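Local atomic coordinates of xyloglucan-specific endo-beta-1,4-glucanase BoGH9A (Bacteroides ovatus, PDB entry 6DHT), a protein that hydrolyses internal beta-1,4-glucosidic linkages in the xyloglucan backbone, converting the polysaccharide into xyloglucan oligosaccharides. Residues 43-48 / 52-57; 145-150 / 154-159; 341-346 / 384-389; 426-431 / 437-442. All blocks are in the same frame, centred on the assembly; numbering follows the deposited sequence.

Interaction 1 (43-48 / 52-57); sequences FVIWDA and EQVFVG
In an antiparallel beta hairpin of the N-terminal Ig-like domain, strand 43-47 pairs with strand 53-57, Phe43 facing Gly57 and Ile45 facing Phe55. Their axes run 163° apart. Phe43 and Gly57 form a hydrogen-bonded pair, with Gly57 N to Phe43 O at 2.9 Å and a reciprocal bond from Phe43 N to Gly57 O. Two residues on, Ile45 N donates to Phe55 O at 2.8 Å. The return is uneven: Ile45 O receives Val54 N at 2.9 Å and only a weak bond from Phe55 N at 3.4 Å. Both residues thus face Ile45, and the register slips by one before Trp46 meets Gln53.

Phe43 takes the crowded chi1 position (75°), which lays its ring over Gly57, whose N lies beneath one face near the centre; a CB on Gly57 would stand 2.3 Å from Phe43 CE1, a clash. On the same side of the sheet, Phe43 CZ reaches the rim of the Phe55 ring, 3.7 Å from CE2, the planes inclined by 31°. Were the Phe43 ring cut back to an alanine methyl, the Gly57 backbone would probably lose its lid and the Phe55 ring its aromatic neighbour. On the other side, Trp46 receives Gln53 CG over one face, 4.2 Å from the centroid of the six-membered ring, and Val44 CG1 sits over that indole too.

Near the turn, Asp47 OD1 accepts hydrogen bonds from Val49 N and Ser50 N. Strand 84-90 flanks 42-47, making 53-58 an edge strand, and the doubled partner of Ile45 is a classic beta bulge.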
# COMPACT_ATOMS: atom_id res chain seq x y z
N PHE A 43 -30.85 -18.43 5.68
CA PHE A 43 -30.34 -18.29 4.32
C PHE A 43 -30.02 -19.63 3.71
O PHE A 43 -29.88 -20.63 4.43
CB PHE A 43 -29.10 -17.37 4.27
CG PHE A 43 -27.83 -18.01 4.79
CD1 PHE A 43 -27.54 -18.02 6.14
CD2 PHE A 43 -26.94 -18.60 3.91
CE1 PHE A 43 -26.38 -18.61 6.62
CE2 PHE A 43 -25.76 -19.17 4.37
CZ PHE A 43 -25.49 -19.19 5.72
N VAL A 44 -29.93 -19.66 2.38
CA VAL A 44 -29.67 -20.89 1.64
C VAL A 44 -28.63 -20.63 0.55
O VAL A 44 -28.63 -19.58 -0.09
CB VAL A 44 -30.97 -21.44 0.99
CG1 VAL A 44 -30.71 -22.74 0.27
CG2 VAL A 44 -32.03 -21.64 2.05
N ILE A 45 -27.73 -21.59 0.37
CA ILE A 45 -26.80 -21.56 -0.75
C ILE A 45 -27.23 -22.61 -1.77
O ILE A 45 -27.46 -23.77 -1.42
CB ILE A 45 -25.36 -21.87 -0.29
CG1 ILE A 45 -24.95 -20.94 0.87
CG2 ILE A 45 -24.38 -21.82 -1.46
CD1 ILE A 45 -24.93 -19.48 0.55
N TRP A 46 -27.34 -22.18 -3.03
CA TRP A 46 -27.65 -23.07 -4.15
C TRP A 46 -26.51 -23.15 -5.16
O TRP A 46 -25.85 -22.15 -5.42
CB TRP A 46 -28.87 -22.53 -4.90
CG TRP A 46 -30.09 -22.41 -4.07
CD1 TRP A 46 -30.54 -21.31 -3.42
CD2 TRP A 46 -31.04 -23.45 -3.81
NE1 TRP A 46 -31.71 -21.60 -2.75
CE2 TRP A 46 -32.03 -22.91 -2.97
CE3 TRP A 46 -31.12 -24.79 -4.18
CZ2 TRP A 46 -33.11 -23.66 -2.51
CZ3 TRP A 46 -32.20 -25.54 -3.72
CH2 TRP A 46 -33.17 -24.97 -2.90
N ASP A 47 -26.29 -24.31 -5.74
CA ASP A 47 -25.37 -24.45 -6.86
C ASP A 47 -26.02 -23.75 -8.05
O ASP A 47 -27.14 -24.09 -8.44
CB ASP A 47 -25.09 -25.93 -7.14
CG ASP A 47 -24.09 -26.16 -8.26
OD1 ASP A 47 -24.20 -25.53 -9.33
OD2 ASP A 47 -23.17 -27.00 -8.08
N ALA A 48 -25.34 -22.76 -8.62
CA ALA A 48 -25.96 -21.90 -9.62
C ALA A 48 -26.24 -22.64 -10.92
O ALA A 48 -27.13 -22.27 -11.68
CB ALA A 48 -25.09 -20.67 -9.90
N GLU A 52 -28.89 -27.42 -7.30
CA GLU A 52 -28.90 -28.21 -6.08
C GLU A 52 -28.77 -27.35 -4.84
O GLU A 52 -28.01 -26.38 -4.82
CB GLU A 52 -27.75 -29.21 -6.07
CG GLU A 52 -28.01 -30.51 -6.80
CD GLU A 52 -27.09 -31.61 -6.34
OE1 GLU A 52 -27.10 -31.93 -5.13
OE2 GLU A 52 -26.35 -32.16 -7.18
N GLN A 53 -29.52 -27.70 -3.81
CA GLN A 53 -29.33 -27.09 -2.50
C GLN A 53 -28.00 -27.59 -1.92
O GLN A 53 -27.71 -28.79 -1.95
CB GLN A 53 -30.47 -27.44 -1.56
CG GLN A 53 -30.48 -26.59 -0.34
CD GLN A 53 -31.41 -27.12 0.72
OE1 GLN A 53 -31.02 -27.96 1.53
NE2 GLN A 53 -32.63 -26.61 0.73
N VAL A 54 -27.20 -26.65 -1.42
CA VAL A 54 -25.84 -26.96 -1.00
C VAL A 54 -25.64 -26.74 0.50
O VAL A 54 -24.84 -27.43 1.14
CB VAL A 54 -24.83 -26.14 -1.85
CG1 VAL A 54 -23.48 -26.07 -1.20
CG2 VAL A 54 -24.72 -26.74 -3.24
N PHE A 55 -26.37 -25.79 1.06
CA PHE A 55 -26.23 -25.40 2.46
C PHE A 55 -27.43 -24.58 2.92
O PHE A 55 -27.97 -23.77 2.17
CB PHE A 55 -24.95 -24.54 2.63
CG PHE A 55 -24.63 -24.21 4.07
CD1 PHE A 55 -23.82 -25.04 4.81
CD2 PHE A 55 -25.11 -23.06 4.66
CE1 PHE A 55 -23.52 -24.74 6.13
CE2 PHE A 55 -24.82 -22.77 5.98
CZ PHE A 55 -24.01 -23.61 6.70
N VAL A 56 -27.85 -24.80 4.16
CA VAL A 56 -28.89 -24.01 4.79
C VAL A 56 -28.39 -23.56 6.15
O VAL A 56 -27.91 -24.37 6.94
CB VAL A 56 -30.21 -24.82 4.97
CG1 VAL A 56 -31.25 -23.97 5.67
CG2 VAL A 56 -30.73 -25.30 3.62
N GLY A 57 -28.51 -22.27 6.41
CA GLY A 57 -28.11 -21.69 7.68
C GLY A 57 -29.26 -21.06 8.45
O GLY A 57 -30.04 -20.29 7.90

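Interaction 2 (145-150 / 154-159); sequences IHPSAA and RPAGTI
Ile145 grips the returning arm of its own loop by both of its backbone polar groups. Its N donates to Thr158 O over 2.8 Å, almost straight (170° at the hydrogen), while its O takes the N-H of Gly157, also at 2.8 Å and in the carbonyl plane. Pro155 O is doubly satisfied, by Thr158 N at 3.0 Å and by Thr158 OG1 at 2.7 Å, the hydroxyl arriving on a lone pair. His146 ND1 meets Ser148 N and Ser148 OG, its NE2 bonds to Pro326 O, and Arg154 NH1 is taken by Tyr237 OH.

With CG1 beside the backbone N (chi1 -61°), Ile145 lies along Thr158, CG1 to CB 3.8 Å, and crosses Arg154 at about a right angle, CD1 to CD 4.1 Å. Replacing Ile145 by alanine would probably open a gap against Thr158 CB and strip the aliphatic part of Arg154 of its apolar neighbour. At the other end Pro147 CG rests on Ala156 CB, 4.0 Å apart.

Gly157 has a positive phi of 97°, where a side chain would jam against the preceding carbonyl. That backbone angle fits the third position of the type II beta turn formed by Pro155 to Thr158.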
# COMPACT_ATOMS: atom_id res chain seq x y z
N ILE A 145 16.64 23.68 -9.23
CA ILE A 145 16.97 23.73 -7.82
C ILE A 145 16.24 24.92 -7.22
O ILE A 145 16.57 26.08 -7.50
CB ILE A 145 18.49 23.88 -7.58
CG1 ILE A 145 19.27 22.70 -8.16
CG2 ILE A 145 18.79 24.06 -6.10
CD1 ILE A 145 19.03 21.34 -7.47
N HIS A 146 15.22 24.65 -6.42
CA HIS A 146 14.53 25.66 -5.63
C HIS A 146 15.52 26.32 -4.68
O HIS A 146 16.52 25.72 -4.31
CB HIS A 146 13.42 24.98 -4.85
CG HIS A 146 12.43 25.91 -4.22
ND1 HIS A 146 12.46 26.23 -2.88
CD2 HIS A 146 11.36 26.56 -4.74
CE1 HIS A 146 11.46 27.03 -2.60
NE2 HIS A 146 10.77 27.24 -3.71
N PRO A 147 15.27 27.59 -4.30
CA PRO A 147 16.19 28.20 -3.33
C PRO A 147 16.35 27.40 -2.04
O PRO A 147 17.44 27.40 -1.48
CB PRO A 147 15.52 29.56 -3.05
CG PRO A 147 14.85 29.90 -4.33
CD PRO A 147 14.34 28.58 -4.87
N SER A 148 15.31 26.70 -1.60
CA SER A 148 15.40 25.89 -0.38
C SER A 148 16.35 24.70 -0.53
O SER A 148 16.80 24.13 0.46
CB SER A 148 14.02 25.37 0.00
OG SER A 148 13.51 24.55 -1.03
N ALA A 149 16.68 24.34 -1.77
CA ALA A 149 17.51 23.18 -2.05
C ALA A 149 18.93 23.53 -2.48
O ALA A 149 19.72 22.63 -2.74
CB ALA A 149 16.83 22.31 -3.13
N ALA A 150 19.25 24.82 -2.54
CA ALA A 150 20.54 25.25 -3.07
C ALA A 150 21.74 24.71 -2.30
O ALA A 150 21.69 24.57 -1.08
CB ALA A 150 20.61 26.77 -3.10
N ARG A 154 25.38 23.99 -6.62
CA ARG A 154 24.04 24.03 -7.20
C ARG A 154 23.26 25.20 -6.64
O ARG A 154 22.44 25.04 -5.74
CB ARG A 154 23.28 22.73 -6.92
CG ARG A 154 23.79 21.54 -7.70
CD ARG A 154 23.02 20.26 -7.39
NE ARG A 154 23.37 19.22 -8.35
CZ ARG A 154 22.78 18.03 -8.43
NH1 ARG A 154 21.79 17.73 -7.60
NH2 ARG A 154 23.18 17.17 -9.34
N PRO A 155 23.52 26.41 -7.16
CA PRO A 155 22.76 27.57 -6.71
C PRO A 155 21.32 27.53 -7.19
O PRO A 155 21.04 26.87 -8.19
CB PRO A 155 23.51 28.76 -7.34
CG PRO A 155 24.27 28.16 -8.50
CD PRO A 155 24.61 26.77 -8.09
N ALA A 156 20.43 28.22 -6.49
CA ALA A 156 19.04 28.35 -6.89
C ALA A 156 18.95 28.63 -8.39
O ALA A 156 19.65 29.51 -8.91
CB ALA A 156 18.38 29.45 -6.12
N GLY A 157 18.12 27.86 -9.08
CA GLY A 157 17.93 28.04 -10.50
C GLY A 157 18.74 27.11 -11.37
O GLY A 157 18.52 27.04 -12.58
N THR A 158 19.70 26.41 -10.78
CA THR A 158 20.44 25.38 -11.50
C THR A 158 19.45 24.37 -12.05
O THR A 158 18.49 24.02 -11.36
CB THR A 158 21.44 24.64 -10.60
OG1 THR A 158 22.40 25.56 -10.08
CG2 THR A 158 22.17 23.56 -11.38
N ILE A 159 19.68 23.91 -13.27
CA ILE A 159 18.80 22.96 -13.93
C ILE A 159 19.38 21.56 -13.83
O ILE A 159 20.55 21.34 -14.16
CB ILE A 159 18.62 23.31 -15.41
CG1 ILE A 159 17.94 24.67 -15.54
CG2 ILE A 159 17.78 22.24 -16.12
CD1 ILE A 159 18.09 25.30 -16.90

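Interaction 3 (341-346 / 384-389); sequences EFFWAA and FAWLQP. With CA (calcium ion), chain C.
Helix 341-346 and segment 384-389, on helix 379-386, two elements of the helical catalytic domain of glycosyl hydrolase family 9, an (alpha/alpha)6 barrel, hold Phe343 and Trp386 with their CA atoms 10.9 Å apart. Backbones that distant exchange no hydrogen bond, and the contact rests on these two side chains. Phe343 sends its ring across with CG anti to the backbone N (chi1 175°), and its tip carbon CZ comes 3.9 Å from Trp386 CD1. The Phe343 and five-membered Trp386 rings are nearly parallel, 16° apart, yet their centroids are 5.7 Å from each other, so one ring is displaced well to the side of the other and little of their faces coincides.

A polar tie reinforces the meeting: the buried Trp386 NE1 hydrogen-bonds to Ser347 OG, a hydroxyl that also bonds to Phe343 O, so the indole N-H is satisfied from the same helix that supplies the phenyl ring.

At the start of 341-346 the helix serves a calcium site completed by Asp335, His337 O, Asp340 and Gly376 O, with one water at 2.5 Å from the ion. Bent at chi2, Glu341 turns its carboxylate onto the calcium ion and chelates it through both oxygens, OE1 and OE2 each at 2.5 Å.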
# COMPACT_ATOMS: atom_id res chain seq x y z
N GLU A 341 12.61 6.12 11.17
CA GLU A 341 13.33 6.09 9.91
C GLU A 341 14.81 5.73 10.17
O GLU A 341 15.43 5.00 9.40
CB GLU A 341 13.19 7.44 9.17
CG GLU A 341 11.79 7.71 8.57
CD GLU A 341 10.78 8.24 9.56
OE1 GLU A 341 11.13 8.49 10.74
OE2 GLU A 341 9.59 8.42 9.18
N PHE A 342 15.39 6.26 11.25
CA PHE A 342 16.74 5.85 11.64
C PHE A 342 16.76 4.33 11.92
O PHE A 342 17.66 3.62 11.46
CB PHE A 342 17.22 6.64 12.87
CG PHE A 342 17.92 7.94 12.54
CD1 PHE A 342 19.15 7.93 11.91
CD2 PHE A 342 17.34 9.15 12.84
CE1 PHE A 342 19.81 9.10 11.61
CE2 PHE A 342 18.00 10.34 12.54
CZ PHE A 342 19.24 10.30 11.92
N PHE A 343 15.73 3.84 12.61
CA PHE A 343 15.68 2.40 12.92
C PHE A 343 15.61 1.56 11.67
O PHE A 343 16.34 0.58 11.50
CB PHE A 343 14.50 2.08 13.82
CG PHE A 343 14.32 0.62 14.08
CD1 PHE A 343 15.21 -0.03 14.91
CD2 PHE A 343 13.27 -0.10 13.53
CE1 PHE A 343 15.06 -1.37 15.18
CE2 PHE A 343 13.12 -1.43 13.80
CZ PHE A 343 14.02 -2.08 14.63
N TRP A 344 14.71 1.93 10.77
CA TRP A 344 14.54 1.17 9.53
C TRP A 344 15.82 1.23 8.68
O TRP A 344 16.35 0.19 8.25
CB TRP A 344 13.28 1.63 8.76
CG TRP A 344 13.11 0.94 7.46
CD1 TRP A 344 13.42 -0.36 7.17
CD2 TRP A 344 12.64 1.51 6.23
NE1 TRP A 344 13.18 -0.63 5.84
CE2 TRP A 344 12.68 0.49 5.25
CE3 TRP A 344 12.17 2.78 5.87
CZ2 TRP A 344 12.30 0.71 3.93
CZ3 TRP A 344 11.78 2.99 4.55
CH2 TRP A 344 11.85 1.96 3.60
N ALA A 345 16.36 2.43 8.47
CA ALA A 345 17.58 2.56 7.70
C ALA A 345 18.79 1.82 8.30
O ALA A 345 19.49 1.14 7.59
CB ALA A 345 17.94 4.03 7.50
N ALA A 346 19.00 1.98 9.60
CA ALA A 346 20.14 1.32 10.24
C ALA A 346 19.97 -0.18 10.13
O ALA A 346 20.94 -0.90 9.88
CB ALA A 346 20.26 1.77 11.67
N PHE A 384 10.05 -5.96 10.27
CA PHE A 384 9.90 -7.04 9.31
C PHE A 384 11.26 -7.58 8.87
O PHE A 384 11.44 -8.79 8.68
CB PHE A 384 9.10 -6.61 8.06
CG PHE A 384 7.67 -6.15 8.30
CD1 PHE A 384 6.94 -6.51 9.41
CD2 PHE A 384 7.09 -5.28 7.38
CE1 PHE A 384 5.64 -6.03 9.57
CE2 PHE A 384 5.80 -4.83 7.53
CZ PHE A 384 5.08 -5.21 8.62
N ALA A 385 12.23 -6.67 8.73
CA ALA A 385 13.58 -7.06 8.33
C ALA A 385 14.23 -7.96 9.38
O ALA A 385 14.76 -9.01 9.06
CB ALA A 385 14.41 -5.83 8.08
N TRP A 386 14.14 -7.56 10.65
CA TRP A 386 14.65 -8.39 11.75
C TRP A 386 13.97 -9.76 11.86
O TRP A 386 14.61 -10.73 12.30
CB TRP A 386 14.52 -7.63 13.08
CG TRP A 386 15.60 -6.61 13.26
CD1 TRP A 386 15.53 -5.30 12.98
CD2 TRP A 386 16.91 -6.85 13.78
NE1 TRP A 386 16.74 -4.68 13.26
CE2 TRP A 386 17.59 -5.63 13.78
CE3 TRP A 386 17.58 -7.99 14.24
CZ2 TRP A 386 18.91 -5.51 14.20
CZ3 TRP A 386 18.88 -7.87 14.68
CH2 TRP A 386 19.54 -6.64 14.66
N LEU A 387 12.70 -9.86 11.46
CA LEU A 387 11.94 -11.10 11.60
C LEU A 387 12.05 -12.02 10.39
O LEU A 387 11.50 -13.11 10.38
CB LEU A 387 10.46 -10.79 11.84
CG LEU A 387 10.12 -10.07 13.14
CD1 LEU A 387 8.63 -9.78 13.14
CD2 LEU A 387 10.52 -10.84 14.37
N GLN A 388 12.78 -11.59 9.37
CA GLN A 388 12.93 -12.37 8.14
C GLN A 388 13.59 -13.73 8.38
O GLN A 388 14.65 -13.80 8.99
CB GLN A 388 13.77 -11.58 7.14
CG GLN A 388 13.28 -11.65 5.72
CD GLN A 388 13.95 -10.63 4.83
OE1 GLN A 388 13.66 -9.42 4.90
NE2 GLN A 388 14.86 -11.10 3.99
N PRO A 389 12.98 -14.81 7.86
CA PRO A 389 13.57 -16.14 8.04
C PRO A 389 14.79 -16.39 7.15
O PRO A 389 15.11 -15.59 6.26
CB PRO A 389 12.42 -17.08 7.67
CG PRO A 389 11.56 -16.30 6.76
CD PRO A 389 11.66 -14.87 7.20
CA CA C . 8.78 8.97 11.48
O HOH W 1 7.04 9.73 13.05

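Interaction 4 (426-431 / 437-442); sequences APYGND and WGCLAE
With CG anti to the backbone N (chi1 175°), Tyr428 reaches out from its loop toward helix 439-442. There Cys439 has chi1 at 59°, placing SG between its own N and carbonyl carbon, beside the end of the tyrosine. The separation of Tyr428 OH and Cys439 SG is 3.2 Å, and the same oxygen lies 3.6 Å from Cys439 CB. Leu440 starts out pointing away from the loop, but its CD2 branch swings back to 4.1 Å from Tyr428 CE2, crossing the tyrosine at about a right angle. The nearest CA atoms, of Tyr428 and Leu440, stand 9.1 Å apart, and most of the gap is bridged by the tyrosine.

Asp434, in the short link between the segments, pins both the phenol and the loop backbone: its O accepts a hydrogen bond from Tyr428 OH, and its OD2 accepts from Gly429 N and Asp431 N. Gly438 occupies the N-cap position, and its O receives Glu442 N at 2.9 Å as the first turn closes.

The Leu440 side chain is about 11 Å from those of Glu548 and Asp539, two of the predicted active-site residues, Glu548 being the predicted proton donor. Tyr428 itself is wedged between two helices: Lys443, Cys444 and Gln447 of 439-458 touch its side chain, while 461-474 provides Asn470 OD1 for its backbone N and Tyr473 for an edge-to-face ring contact.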
# COMPACT_ATOMS: atom_id res chain seq x y z
N ALA A 426 -14.97 -8.73 11.30
CA ALA A 426 -13.56 -8.42 11.00
C ALA A 426 -12.96 -7.59 12.11
O ALA A 426 -13.65 -6.85 12.78
CB ALA A 426 -13.39 -7.67 9.68
N PRO A 427 -11.63 -7.68 12.28
CA PRO A 427 -11.03 -6.82 13.30
C PRO A 427 -11.21 -5.33 13.02
O PRO A 427 -11.37 -4.53 13.94
CB PRO A 427 -9.54 -7.18 13.24
CG PRO A 427 -9.45 -8.45 12.55
CD PRO A 427 -10.68 -8.67 11.74
N TYR A 428 -11.16 -4.97 11.75
CA TYR A 428 -11.33 -3.60 11.32
C TYR A 428 -12.81 -3.26 11.08
O TYR A 428 -13.54 -4.03 10.48
CB TYR A 428 -10.55 -3.37 10.02
CG TYR A 428 -10.79 -1.98 9.47
CD1 TYR A 428 -10.06 -0.89 9.93
CD2 TYR A 428 -11.78 -1.73 8.53
CE1 TYR A 428 -10.29 0.39 9.46
CE2 TYR A 428 -12.02 -0.46 8.06
CZ TYR A 428 -11.29 0.61 8.53
OH TYR A 428 -11.50 1.89 8.06
N GLY A 429 -13.22 -2.09 11.56
CA GLY A 429 -14.47 -1.48 11.12
C GLY A 429 -15.54 -1.30 12.17
O GLY A 429 -16.64 -0.92 11.81
N ASN A 430 -15.22 -1.58 13.43
CA ASN A 430 -16.22 -1.46 14.49
C ASN A 430 -15.87 -0.45 15.58
O ASN A 430 -16.47 -0.45 16.66
CB ASN A 430 -16.51 -2.81 15.13
CG ASN A 430 -17.91 -2.88 15.74
OD1 ASN A 430 -18.87 -2.33 15.20
ND2 ASN A 430 -18.01 -3.54 16.88
N ASP A 431 -14.91 0.42 15.27
CA ASP A 431 -14.56 1.53 16.14
C ASP A 431 -14.60 2.80 15.30
O ASP A 431 -14.07 2.82 14.20
CB ASP A 431 -13.16 1.32 16.71
CG ASP A 431 -12.80 2.32 17.81
OD1 ASP A 431 -12.91 3.55 17.60
OD2 ASP A 431 -12.39 1.87 18.90
N TRP A 437 -8.72 9.76 6.87
CA TRP A 437 -8.17 9.87 5.52
C TRP A 437 -7.26 8.71 5.23
O TRP A 437 -6.23 8.55 5.88
CB TRP A 437 -7.38 11.16 5.37
CG TRP A 437 -7.02 11.56 3.97
CD1 TRP A 437 -7.89 11.80 2.92
CD2 TRP A 437 -5.71 11.84 3.48
NE1 TRP A 437 -7.18 12.19 1.82
CE2 TRP A 437 -5.85 12.23 2.13
CE3 TRP A 437 -4.43 11.77 4.04
CZ2 TRP A 437 -4.76 12.57 1.34
CZ3 TRP A 437 -3.35 12.11 3.25
CH2 TRP A 437 -3.51 12.50 1.91
N GLY A 438 -7.65 7.88 4.27
CA GLY A 438 -6.79 6.79 3.85
C GLY A 438 -6.91 5.56 4.72
O GLY A 438 -6.10 4.64 4.62
N CYS A 439 -7.94 5.51 5.56
CA CYS A 439 -8.02 4.44 6.56
C CYS A 439 -8.06 3.04 5.98
O CYS A 439 -7.64 2.09 6.64
CB CYS A 439 -9.25 4.62 7.45
SG CYS A 439 -10.85 4.63 6.58
N LEU A 440 -8.58 2.86 4.78
CA LEU A 440 -8.71 1.49 4.26
C LEU A 440 -7.34 0.89 4.03
O LEU A 440 -7.17 -0.32 4.22
CB LEU A 440 -9.53 1.44 2.99
CG LEU A 440 -10.99 1.87 3.17
CD1 LEU A 440 -11.69 1.75 1.83
CD2 LEU A 440 -11.74 1.06 4.21
N ALA A 441 -6.38 1.72 3.64
CA ALA A 441 -5.00 1.24 3.49
C ALA A 441 -4.27 1.31 4.83
O ALA A 441 -3.65 0.32 5.26
CB ALA A 441 -4.26 2.05 2.46
N GLU A 442 -4.27 2.49 5.44
CA GLU A 442 -3.44 2.76 6.62
C GLU A 442 -3.79 1.90 7.81
O GLU A 442 -2.90 1.53 8.59
CB GLU A 442 -3.57 4.21 7.08
CG GLU A 442 -2.48 4.62 8.10
CD GLU A 442 -2.58 6.07 8.62
OE1 GLU A 442 -2.64 7.02 7.82
OE2 GLU A 442 -2.58 6.26 9.86

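In the fold
From the N terminus, interaction 1 closes a hairpin of the Ig-like domain. Interaction 2 then shuts a short excursion between strands 143-145 and 159-160 in the glycosyl hydrolase domain, on the opposite side of the chain's centre, the centres of interactions 1 and 2 lying about 68 Å apart. Interaction 3 spans 37 intervening residues, 21 of them helical, and joins helix 339-353 to helix 379-386. Interaction 4 closes the last part of the loop leading into helix 439-458; its nearest atoms lie about 10 Å from interaction 3 and about 16 Å from interaction 1. All four run in series, none nested or crossed: three are local closures, whereas interaction 3 ties helices distant in sequence.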